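PDB 6ULY: amino acid adenylation domain-containing protein from Bacillus stratosphericus LAMA 585, which probably activates a branched alpha-keto acid as its acyl adenylate, selecting the substrate for one module of a nonribosomal depsipeptide synthetase. Local coordinates for residues 52-63 / 153-164; 310-318 / 345-353. All blocks are in the same frame, centred on the assembly; numbering follows the deposited sequence.

Contact 1: 52-63 / 153-164; sequences DAERVLTGLRAL and VEPMLTLERDTA. With SO4 (sulfate ion), chain G; SO4 (sulfate ion), chain H.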
loop_
_atom_site.group_PDB
_atom_site.type_symbol
_atom_site.label_atom_id
_atom_site.label_comp_id
_atom_site.label_asym_id
_atom_site.label_seq_id
_atom_site.Cartn_x
_atom_site.Cartn_y
_atom_site.Cartn_z
ATOM N N ASP A 52 9.302 -15.631 37.395
ATOM C CA ASP A 52 8.285 -16.081 36.450
ATOM C C ASP A 52 8.842 -16.148 35.033
ATOM O O ASP A 52 8.615 -17.131 34.316
ATOM C CB ASP A 52 7.070 -15.157 36.508
ATOM C CG ASP A 52 6.282 -15.326 37.790
ATOM O OD1 ASP A 52 6.338 -16.433 38.360
ATOM O OD2 ASP A 52 5.614 -14.362 38.227
ATOM N N ALA A 53 9.585 -15.120 34.615
ATOM C CA ALA A 53 10.177 -15.139 33.281
ATOM C C ALA A 53 11.159 -16.292 33.138
ATOM O O ALA A 53 11.254 -16.909 32.070
ATOM C CB ALA A 53 10.867 -13.806 32.993
ATOM N N GLU A 54 11.897 -16.599 34.207
ATOM C CA GLU A 54 12.824 -17.724 34.163
ATOM C C GLU A 54 12.082 -19.051 34.086
ATOM O O GLU A 54 12.552 -19.986 33.429
ATOM C CB GLU A 54 13.746 -17.686 35.383
ATOM C CG GLU A 54 14.834 -16.619 35.297
ATOM C CD GLU A 54 15.504 -16.341 36.629
ATOM O OE1 GLU A 54 16.470 -15.549 36.653
ATOM O OE2 GLU A 54 15.065 -16.911 37.651
ATOM N N ARG A 55 10.922 -19.154 34.738
ATOM C CA ARG A 55 10.116 -20.364 34.619
ATOM C C ARG A 55 9.622 -20.538 33.189
ATOM O O ARG A 55 9.800 -21.600 32.579
ATOM C CB ARG A 55 8.943 -20.316 35.603
ATOM C CG ARG A 55 9.363 -20.264 37.066
ATOM C CD ARG A 55 8.174 -20.389 38.012
ATOM N NE ARG A 55 8.458 -19.795 39.319
ATOM C CZ ARG A 55 9.205 -20.368 40.259
ATOM N NH1 ARG A 55 9.756 -21.555 40.040
ATOM N NH2 ARG A 55 9.409 -19.751 41.416
ATOM N N VAL A 56 9.012 -19.493 32.626
ATOM C CA VAL A 56 8.573 -19.568 31.234
ATOM C C VAL A 56 9.749 -19.900 30.324
ATOM O O VAL A 56 9.600 -20.627 29.332
ATOM C CB VAL A 56 7.882 -18.257 30.818
ATOM C CG1 VAL A 56 7.551 -18.281 29.330
ATOM C CG2 VAL A 56 6.626 -18.042 31.638
ATOM N N LEU A 57 10.939 -19.385 30.649
ATOM C CA LEU A 57 12.112 -19.664 29.825
ATOM C C LEU A 57 12.415 -21.155 29.777
ATOM O O LEU A 57 12.882 -21.666 28.752
ATOM C CB LEU A 57 13.322 -18.891 30.353
ATOM C CG LEU A 57 14.663 -19.184 29.676
ATOM C CD1 LEU A 57 14.629 -18.823 28.193
ATOM C CD2 LEU A 57 15.781 -18.429 30.383
ATOM N N THR A 58 12.175 -21.867 30.880
ATOM C CA THR A 58 12.404 -23.308 30.881
ATOM C C THR A 58 11.549 -23.994 29.826
ATOM O O THR A 58 12.028 -24.869 29.094
ATOM C CB THR A 58 12.104 -23.893 32.260
ATOM O OG1 THR A 58 13.025 -23.366 33.222
ATOM C CG2 THR A 58 12.209 -25.414 32.226
ATOM N N GLY A 59 10.274 -23.618 29.744
ATOM C CA GLY A 59 9.392 -24.245 28.775
ATOM C C GLY A 59 9.747 -23.891 27.345
ATOM O O GLY A 59 9.705 -24.748 26.459
ATOM N N LEU A 60 10.102 -22.628 27.098
ATOM C CA LEU A 60 10.465 -22.218 25.744
ATOM C C LEU A 60 11.688 -22.980 25.251
ATOM O O LEU A 60 11.715 -23.451 24.107
ATOM C CB LEU A 60 10.714 -20.710 25.698
ATOM C CG LEU A 60 9.511 -19.825 26.034
ATOM C CD1 LEU A 60 9.886 -18.358 25.971
ATOM C CD2 LEU A 60 8.341 -20.118 25.106
ATOM N N ARG A 61 12.707 -23.123 26.103
ATOM C CA ARG A 61 13.877 -23.903 25.711
ATOM C C ARG A 61 13.533 -25.379 25.563
ATOM O O ARG A 61 14.144 -26.076 24.745
ATOM C CB ARG A 61 15.003 -23.701 26.726
ATOM C CG ARG A 61 15.755 -22.394 26.524
ATOM C CD ARG A 61 16.761 -22.117 27.622
ATOM N NE ARG A 61 17.604 -20.972 27.290
ATOM C CZ ARG A 61 18.305 -20.267 28.171
ATOM N NH1 ARG A 61 18.267 -20.577 29.460
ATOM N NH2 ARG A 61 19.039 -19.242 27.763
ATOM N N ALA A 62 12.553 -25.869 26.326
ATOM C CA ALA A 62 12.102 -27.245 26.146
ATOM C C ALA A 62 11.464 -27.447 24.778
ATOM O O ALA A 62 11.499 -28.557 24.235
ATOM C CB ALA A 62 11.117 -27.626 27.249
ATOM N N LEU A 63 10.880 -26.394 24.209
ATOM C CA LEU A 63 10.289 -26.460 22.878
ATOM C C LEU A 63 11.305 -26.231 21.769
ATOM O O LEU A 63 10.925 -26.233 20.595
ATOM C CB LEU A 63 9.154 -25.439 22.766
ATOM C CG LEU A 63 7.989 -25.698 23.724
ATOM C CD1 LEU A 63 7.014 -24.533 23.749
ATOM C CD2 LEU A 63 7.271 -26.987 23.348
ATOM N N VAL A 153 1.300 -20.016 28.007
ATOM C CA VAL A 153 2.291 -19.533 28.961
ATOM C C VAL A 153 1.993 -20.017 30.378
ATOM O O VAL A 153 2.908 -20.423 31.100
ATOM C CB VAL A 153 2.358 -17.996 28.892
ATOM C CG1 VAL A 153 3.031 -17.429 30.130
ATOM C CG2 VAL A 153 3.095 -17.557 27.636
ATOM N N GLU A 154 0.732 -19.967 30.809
ATOM C CA GLU A 154 0.390 -20.365 32.176
ATOM C C GLU A 154 0.947 -21.732 32.550
ATOM O O GLU A 154 1.572 -21.847 33.616
ATOM C CB GLU A 154 -1.133 -20.331 32.363
ATOM C CG GLU A 154 -1.741 -18.933 32.344
ATOM C CD GLU A 154 -2.137 -18.479 30.944
ATOM O OE1 GLU A 154 -1.629 -19.057 29.963
ATOM O OE2 GLU A 154 -2.966 -17.550 30.829
ATOM N N PRO A 155 0.787 -22.781 31.745
ATOM C CA PRO A 155 1.443 -24.058 32.071
ATOM C C PRO A 155 2.932 -23.929 32.362
ATOM O O PRO A 155 3.461 -24.683 33.189
ATOM C CB PRO A 155 1.195 -24.904 30.815
ATOM C CG PRO A 155 -0.026 -24.321 30.194
ATOM C CD PRO A 155 0.032 -22.852 30.481
ATOM N N MET A 156 3.627 -22.999 31.700
ATOM C CA MET A 156 5.061 -22.847 31.926
ATOM C C MET A 156 5.356 -22.213 33.277
ATOM O O MET A 156 6.439 -22.430 33.833
ATOM C CB MET A 156 5.684 -22.009 30.808
ATOM C CG MET A 156 5.465 -22.570 29.417
ATOM S SD MET A 156 6.122 -21.534 28.090
ATOM C CE MET A 156 5.550 -22.424 26.649
ATOM N N LEU A 157 4.415 -21.438 33.823
ATOM C CA LEU A 157 4.641 -20.788 35.107
ATOM C C LEU A 157 4.831 -21.784 36.242
ATOM O O LEU A 157 5.260 -21.382 37.329
ATOM C CB LEU A 157 3.475 -19.854 35.446
ATOM C CG LEU A 157 3.545 -18.422 34.912
ATOM C CD1 LEU A 157 2.331 -17.632 35.369
ATOM C CD2 LEU A 157 4.823 -17.723 35.361
ATOM N N THR A 158 4.527 -23.062 36.021
ATOM C CA THR A 158 4.676 -24.086 37.044
ATOM C C THR A 158 5.979 -24.861 36.894
ATOM O O THR A 158 6.114 -25.953 37.455
ATOM C CB THR A 158 3.486 -25.047 37.006
ATOM O OG1 THR A 158 3.643 -25.969 35.920
ATOM C CG2 THR A 158 2.180 -24.285 36.829
ATOM N N LEU A 159 6.939 -24.318 36.156
ATOM C CA LEU A 159 8.194 -25.006 35.897
ATOM C C LEU A 159 9.305 -24.459 36.785
ATOM O O LEU A 159 9.169 -23.420 37.439
ATOM C CB LEU A 159 8.580 -24.875 34.424
ATOM C CG LEU A 159 7.624 -25.519 33.420
ATOM C CD1 LEU A 159 8.138 -25.308 32.000
ATOM C CD2 LEU A 159 7.449 -26.996 33.729
ATOM N N GLU A 160 10.412 -25.197 36.815
ATOM C CA GLU A 160 11.619 -24.728 37.477
ATOM C C GLU A 160 12.167 -23.502 36.758
ATOM O O GLU A 160 12.039 -23.359 35.539
ATOM C CB GLU A 160 12.678 -25.829 37.497
ATOM C CG GLU A 160 13.200 -26.177 38.878
ATOM C CD GLU A 160 14.402 -27.102 38.832
ATOM O OE1 GLU A 160 15.353 -26.809 38.075
ATOM O OE2 GLU A 160 14.396 -28.126 39.548
ATOM N N ARG A 161 12.785 -22.609 37.527
ATOM C CA ARG A 161 13.395 -21.424 36.943
ATOM C C ARG A 161 14.658 -21.803 36.181
ATOM O O ARG A 161 15.488 -22.571 36.677
ATOM C CB ARG A 161 13.724 -20.400 38.029
ATOM C CG ARG A 161 12.506 -19.778 38.677
ATOM C CD ARG A 161 12.881 -18.746 39.738
ATOM N NE ARG A 161 13.583 -19.336 40.880
ATOM C CZ ARG A 161 14.880 -19.180 41.150
ATOM N NH1 ARG A 161 15.399 -19.766 42.220
ATOM N NH2 ARG A 161 15.662 -18.442 40.371
ATOM N N ASP A 162 14.791 -21.272 34.966
ATOM C CA ASP A 162 16.011 -21.384 34.176
ATOM C C ASP A 162 16.799 -20.095 34.387
ATOM O O ASP A 162 16.421 -19.039 33.868
ATOM C CB ASP A 162 15.695 -21.606 32.699
ATOM C CG ASP A 162 16.911 -22.021 31.898
ATOM O OD1 ASP A 162 18.024 -21.561 32.226
ATOM O OD2 ASP A 162 16.751 -22.807 30.937
ATOM N N THR A 163 17.878 -20.179 35.160
ATOM C CA THR A 163 18.640 -19.006 35.570
ATOM C C THR A 163 19.766 -18.654 34.606
ATOM O O THR A 163 20.521 -17.713 34.875
ATOM C CB THR A 163 19.228 -19.226 36.966
ATOM O OG1 THR A 163 20.157 -20.316 36.922
ATOM C CG2 THR A 163 18.123 -19.537 37.972
ATOM N N ALA A 164 19.900 -19.377 33.498
ATOM C CA ALA A 164 20.982 -19.145 32.543
ATOM C C ALA A 164 20.487 -18.188 31.464
ATOM O O ALA A 164 19.972 -18.600 30.423
ATOM C CB ALA A 164 21.460 -20.465 31.950
HETATM S S SO4 G . 12.472 -22.809 41.448
HETATM O O1 SO4 G . 13.204 -22.193 40.394
HETATM O O2 SO4 G . 11.377 -23.552 40.893
HETATM O O3 SO4 G . 13.361 -23.732 42.123
HETATM O O4 SO4 G . 11.977 -21.780 42.351
HETATM S S SO4 H . 19.108 -18.271 42.162
HETATM O O1 SO4 H . 20.529 -18.290 42.431
HETATM O O2 SO4 H . 18.825 -17.331 41.121
HETATM O O3 SO4 H . 18.679 -19.591 41.740
HETATM O O4 SO4 H . 18.429 -17.848 43.347
#

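Contact 2: 310-318 / 345-353; sequences IHRFLHLLA and AIERGDENS. With SO4 (sulfate ion), chain E; SO4 (sulfate ion), chain L.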
loop_
_atom_site.group_PDB
_atom_site.type_symbol
_atom_site.label_atom_id
_atom_site.label_comp_id
_atom_site.label_asym_id
_atom_site.label_seq_id
_atom_site.Cartn_x
_atom_site.Cartn_y
_atom_site.Cartn_z
ATOM N N ILE A 310 -8.995 17.988 24.925
ATOM C CA ILE A 310 -8.191 17.990 26.142
ATOM C C ILE A 310 -8.680 19.064 27.104
ATOM O O ILE A 310 -8.692 18.861 28.324
ATOM C CB ILE A 310 -6.697 18.166 25.806
ATOM C CG1 ILE A 310 -6.460 19.466 25.038
ATOM C CG2 ILE A 310 -6.188 16.973 25.013
ATOM C CD1 ILE A 310 -5.025 19.643 24.565
ATOM N N HIS A 311 -9.094 20.221 26.582
ATOM C CA HIS A 311 -9.573 21.286 27.455
ATOM C C HIS A 311 -10.846 20.864 28.176
ATOM O O HIS A 311 -10.985 21.067 29.388
ATOM C CB HIS A 311 -9.813 22.564 26.653
ATOM C CG HIS A 311 -10.259 23.722 27.491
ATOM N ND1 HIS A 311 -11.525 24.260 27.407
ATOM C CD2 HIS A 311 -9.611 24.434 28.444
ATOM C CE1 HIS A 311 -11.635 25.260 28.264
ATOM N NE2 HIS A 311 -10.487 25.387 28.905
ATOM N N ARG A 312 -11.794 20.276 27.442
ATOM C CA ARG A 312 -13.010 19.777 28.076
ATOM C C ARG A 312 -12.683 18.675 29.075
ATOM O O ARG A 312 -13.286 18.598 30.150
ATOM C CB ARG A 312 -13.984 19.269 27.012
ATOM C CG ARG A 312 -15.343 18.850 27.549
ATOM C CD ARG A 312 -16.162 20.054 27.981
ATOM N NE ARG A 312 -17.221 19.691 28.918
ATOM C CZ ARG A 312 -18.014 20.567 29.526
ATOM N NH1 ARG A 312 -17.873 21.868 29.295
ATOM N NH2 ARG A 312 -18.950 20.146 30.366
ATOM N N PHE A 313 -11.726 17.813 28.734
ATOM C CA PHE A 313 -11.310 16.750 29.640
ATOM C C PHE A 313 -10.793 17.325 30.953
ATOM O O PHE A 313 -11.146 16.845 32.036
ATOM C CB PHE A 313 -10.240 15.903 28.952
ATOM C CG PHE A 313 -9.859 14.658 29.691
ATOM C CD1 PHE A 313 -8.859 14.684 30.649
ATOM C CD2 PHE A 313 -10.464 13.450 29.390
ATOM C CE1 PHE A 313 -8.489 13.535 31.309
ATOM C CE2 PHE A 313 -10.098 12.297 30.044
ATOM C CZ PHE A 313 -9.109 12.339 31.010
ATOM N N LEU A 314 -9.954 18.362 30.874
ATOM C CA LEU A 314 -9.418 18.975 32.085
ATOM C C LEU A 314 -10.506 19.706 32.862
ATOM O O LEU A 314 -10.493 19.723 34.099
ATOM C CB LEU A 314 -8.282 19.933 31.726
ATOM C CG LEU A 314 -7.058 19.310 31.050
ATOM C CD1 LEU A 314 -6.173 20.393 30.448
ATOM C CD2 LEU A 314 -6.268 18.456 32.035
ATOM N N HIS A 315 -11.452 20.321 32.151
ATOM C CA HIS A 315 -12.537 21.039 32.810
ATOM C C HIS A 315 -13.468 20.071 33.532
ATOM O O HIS A 315 -13.820 20.283 34.698
ATOM C CB HIS A 315 -13.299 21.868 31.774
ATOM C CG HIS A 315 -14.366 22.743 32.352
ATOM N ND1 HIS A 315 -15.704 22.411 32.314
ATOM C CD2 HIS A 315 -14.296 23.949 32.966
ATOM C CE1 HIS A 315 -16.410 23.369 32.888
ATOM N NE2 HIS A 315 -15.579 24.313 33.293
ATOM N N LEU A 316 -13.856 18.985 32.857
ATOM C CA LEU A 316 -14.778 18.028 33.458
ATOM C C LEU A 316 -14.192 17.402 34.716
ATOM O O LEU A 316 -14.916 17.150 35.688
ATOM C CB LEU A 316 -15.135 16.934 32.452
ATOM C CG LEU A 316 -16.168 17.273 31.378
ATOM C CD1 LEU A 316 -16.255 16.151 30.358
ATOM C CD2 LEU A 316 -17.532 17.526 31.994
ATOM N N LEU A 317 -12.889 17.131 34.717
ATOM C CA LEU A 317 -12.256 16.399 35.806
ATOM C C LEU A 317 -11.597 17.302 36.841
ATOM O O LEU A 317 -11.073 16.792 37.836
ATOM C CB LEU A 317 -11.220 15.420 35.247
ATOM C CG LEU A 317 -11.757 14.322 34.328
ATOM C CD1 LEU A 317 -10.628 13.393 33.908
ATOM C CD2 LEU A 317 -12.875 13.535 34.995
ATOM N N ALA A 318 -11.601 18.618 36.634
ATOM C CA ALA A 318 -11.074 19.536 37.642
ATOM C C ALA A 318 -11.724 19.348 39.008
ATOM O O ALA A 318 -10.990 19.221 40.002
ATOM C CB ALA A 318 -11.237 20.979 37.149
ATOM N N ALA A 345 2.946 22.162 27.909
ATOM C CA ALA A 345 2.389 23.506 27.883
ATOM C C ALA A 345 0.869 23.551 27.919
ATOM O O ALA A 345 0.302 24.649 27.946
ATOM C CB ALA A 345 2.874 24.250 26.630
ATOM N N ILE A 346 0.191 22.405 27.902
ATOM C CA ILE A 346 -1.268 22.403 27.944
ATOM C C ILE A 346 -1.730 22.783 29.343
ATOM O O ILE A 346 -1.252 22.234 30.345
ATOM C CB ILE A 346 -1.816 21.030 27.526
ATOM C CG1 ILE A 346 -1.496 20.748 26.050
ATOM C CG2 ILE A 346 -3.320 20.948 27.789
ATOM C CD1 ILE A 346 -2.174 21.693 25.065
ATOM N N GLU A 347 -2.666 23.729 29.419
ATOM C CA GLU A 347 -3.151 24.254 30.690
ATOM C C GLU A 347 -4.658 24.439 30.627
ATOM O O GLU A 347 -5.172 25.043 29.681
ATOM C CB GLU A 347 -2.478 25.589 31.023
ATOM C CG GLU A 347 -0.988 25.480 31.287
ATOM C CD GLU A 347 -0.302 26.831 31.307
ATOM O OE1 GLU A 347 -0.934 27.826 30.888
ATOM O OE2 GLU A 347 0.868 26.897 31.738
ATOM N N ARG A 348 -5.361 23.925 31.641
ATOM C CA ARG A 348 -6.812 24.080 31.687
ATOM C C ARG A 348 -7.206 25.551 31.624
ATOM O O ARG A 348 -8.112 25.934 30.875
ATOM C CB ARG A 348 -7.373 23.434 32.956
ATOM C CG ARG A 348 -8.902 23.400 33.010
ATOM C CD ARG A 348 -9.446 23.631 34.421
ATOM N NE ARG A 348 -8.843 22.734 35.405
ATOM C CZ ARG A 348 -8.080 23.116 36.427
ATOM N NH1 ARG A 348 -7.813 24.399 36.645
ATOM N NH2 ARG A 348 -7.589 22.201 37.249
ATOM N N GLY A 349 -6.533 26.390 32.404
ATOM C CA GLY A 349 -6.860 27.796 32.480
ATOM C C GLY A 349 -6.411 28.647 31.318
ATOM O O GLY A 349 -6.696 29.848 31.306
ATOM N N ASP A 350 -5.715 28.071 30.332
ATOM C CA ASP A 350 -5.223 28.820 29.170
ATOM C C ASP A 350 -5.426 27.948 27.932
ATOM O O ASP A 350 -4.575 27.121 27.592
ATOM C CB ASP A 350 -3.762 29.215 29.348
ATOM C CG ASP A 350 -3.337 30.314 28.391
ATOM O OD1 ASP A 350 -2.626 31.247 28.821
ATOM O OD2 ASP A 350 -3.739 30.254 27.212
ATOM N N GLU A 351 -6.562 28.140 27.258
ATOM C CA GLU A 351 -6.860 27.357 26.064
ATOM C C GLU A 351 -5.850 27.598 24.951
ATOM O O GLU A 351 -5.708 26.749 24.063
ATOM C CB GLU A 351 -8.264 27.683 25.554
ATOM C CG GLU A 351 -9.350 27.562 26.606
ATOM C CD GLU A 351 -10.745 27.694 26.024
ATOM O OE1 GLU A 351 -10.875 27.714 24.781
ATOM O OE2 GLU A 351 -11.711 27.778 26.812
ATOM N N ASN A 352 -5.153 28.733 24.970
ATOM C CA ASN A 352 -4.180 29.060 23.939
ATOM C C ASN A 352 -2.774 28.580 24.269
ATOM O O ASN A 352 -1.917 28.567 23.379
ATOM C CB ASN A 352 -4.157 30.573 23.701
ATOM C CG ASN A 352 -5.429 31.077 23.052
ATOM O OD1 ASN A 352 -6.025 30.393 22.221
ATOM N ND2 ASN A 352 -5.855 32.276 23.431
ATOM N N SER A 353 -2.515 28.184 25.511
ATOM C CA SER A 353 -1.194 27.689 25.873
ATOM C C SER A 353 -0.948 26.336 25.216
ATOM O O SER A 353 -1.764 25.417 25.337
ATOM C CB SER A 353 -1.067 27.576 27.390
ATOM O OG SER A 353 0.199 27.056 27.761
HETATM S S SO4 E . -5.077 23.785 39.316
HETATM O O1 SO4 E . -3.996 24.724 39.363
HETATM O O2 SO4 E . -5.404 23.506 37.951
HETATM O O3 SO4 E . -4.688 22.572 39.974
HETATM O O4 SO4 E . -6.222 24.341 39.976
HETATM S S SO4 L . -9.197 28.069 35.688
HETATM O O1 SO4 L . -8.313 29.177 35.685
HETATM O O2 SO4 L . -9.731 27.888 34.393
HETATM O O3 SO4 L . -8.504 26.897 36.109
HETATM O O4 SO4 L . -10.268 28.316 36.577
HETATM O O HOH W 1 -8.276 20.089 35.493
#

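Contact 1: 52-63 / 153-164
Thr58 and Glu54, one turn apart on helix 46-62, receive the extended part of 153-164 by polar bonds. Asp162 N donates to Glu54 O (3.0 Å, nearly straight at 168°), coming from above the carbonyl plane; the helical donor Thr58 N uses the opposite face, so this oxygen serves both its own helix and the passing chain. Thr58 OG1, turned away from its own carbonyl carbon (chi1 -64°), donates to Glu160 O at a short 2.5 Å.

Charged groups flank this seam. Arg61 runs out extended from CG to NE and points NH1 and NH2 end-on at a single atom, Ala164 O (2.8 Å from NH1). NH1 also forms a salt bridge with Asp162 OD1 at 2.9 Å. The carboxylate is steadied by its own Asx turn, in which OD1 accepts from Ala164 N. At the other end, Arg161 NH2 meets Glu54 OE2 on the syn side (3.2 Å). Arg55 lays one guanidinium face against Arg161 CG, with the two guanidinium planes 89° apart, while its NH1 reaches Leu159 O in the carbonyl plane. Both arginines converge on one sulfate, probably from the crystallisation liquor, which accepts from Arg55 NH1 through O2 (2.7 Å) and from Arg161 N through O1.

The apolar side is carried by Met156. Its chain, extended beyond CG, crosses Val56 at about a right angle, putting SD 3.8 Å from Val56 CG1 and CE against both Leu60 CD2 and Leu63 CD1. Leu159 CD1 settles 3.5 Å from Gly59 N, where the helix offers bare backbone. Leu127 of strand 125-128 touches both Leu60 and Met156. This is the layering of an alpha/beta domain: a helix lies against a largely parallel sheet, and the loop leaving edge strand 150-152 wraps over the helix.

Contact 2: 310-318 / 345-353
Leu314 and Arg348 mark the closest backbone approach, their CA atoms 5.7 Å apart, where helix 307-317 is met by a loop that folds through two successive type I turns, Glu347 to Asp350 and Asp350 to Ser353. The helix is the connection of a beta-alpha-beta crossover between the neighbouring parallel strands 297-301 and 327-333.

On the buried side, Ile310 and Ile346 cross at about a right angle and touch through their CD1 atoms at 3.5 Å; Leu314 CD1 rests on Ile346 CG2. Further out, Glu351 sends its extended chain over the His311 ring, with CG 3.6 Å from the ring centroid and 20° off its normal. This CH-pi contact leaves the carboxylate plane inclined 49° to the ring, while Arg348 O lies at the ring's edge.

Arg348 has CG anti to the backbone N (chi1 -173°), which puts that carbon 3.7 Å from Leu314 CB; bends farther along the chain bring NE close to Ala318 CB. One water joins the segments in the guanidinium plane, donating to Leu314 O at 2.6 Å and accepting from Arg348 NE at 2.7 Å. At the far end, Arg348 NH1 donates to O3 of a sulfate, also probably from the crystallisation liquor, at 2.6 Å.

In the fold
From the N terminus, contact 1 comes first: segment 153-164 returns to helix 46-62 after 89 residues that carry strands 70-74, 94-97, 125-128 and 150-152, all members of the seven-stranded mixed sheet. That loop is closed before contact 2 opens. The second closure is shorter, 26 residues without helix, and holds strands 327-333 and 338-342, neighbours in the nine-stranded mixed sheet. The loops therefore run in series, neither nesting nor crossing. The centres of contact 1 and contact 2 are about 47 Å apart, on opposite sides of the chain's centre. The nearest atoms of contact 1 and contact 2 are about 31 Å apart. In contact 2 the side chain of Ile310 is about 10 Å from the bound adenylate.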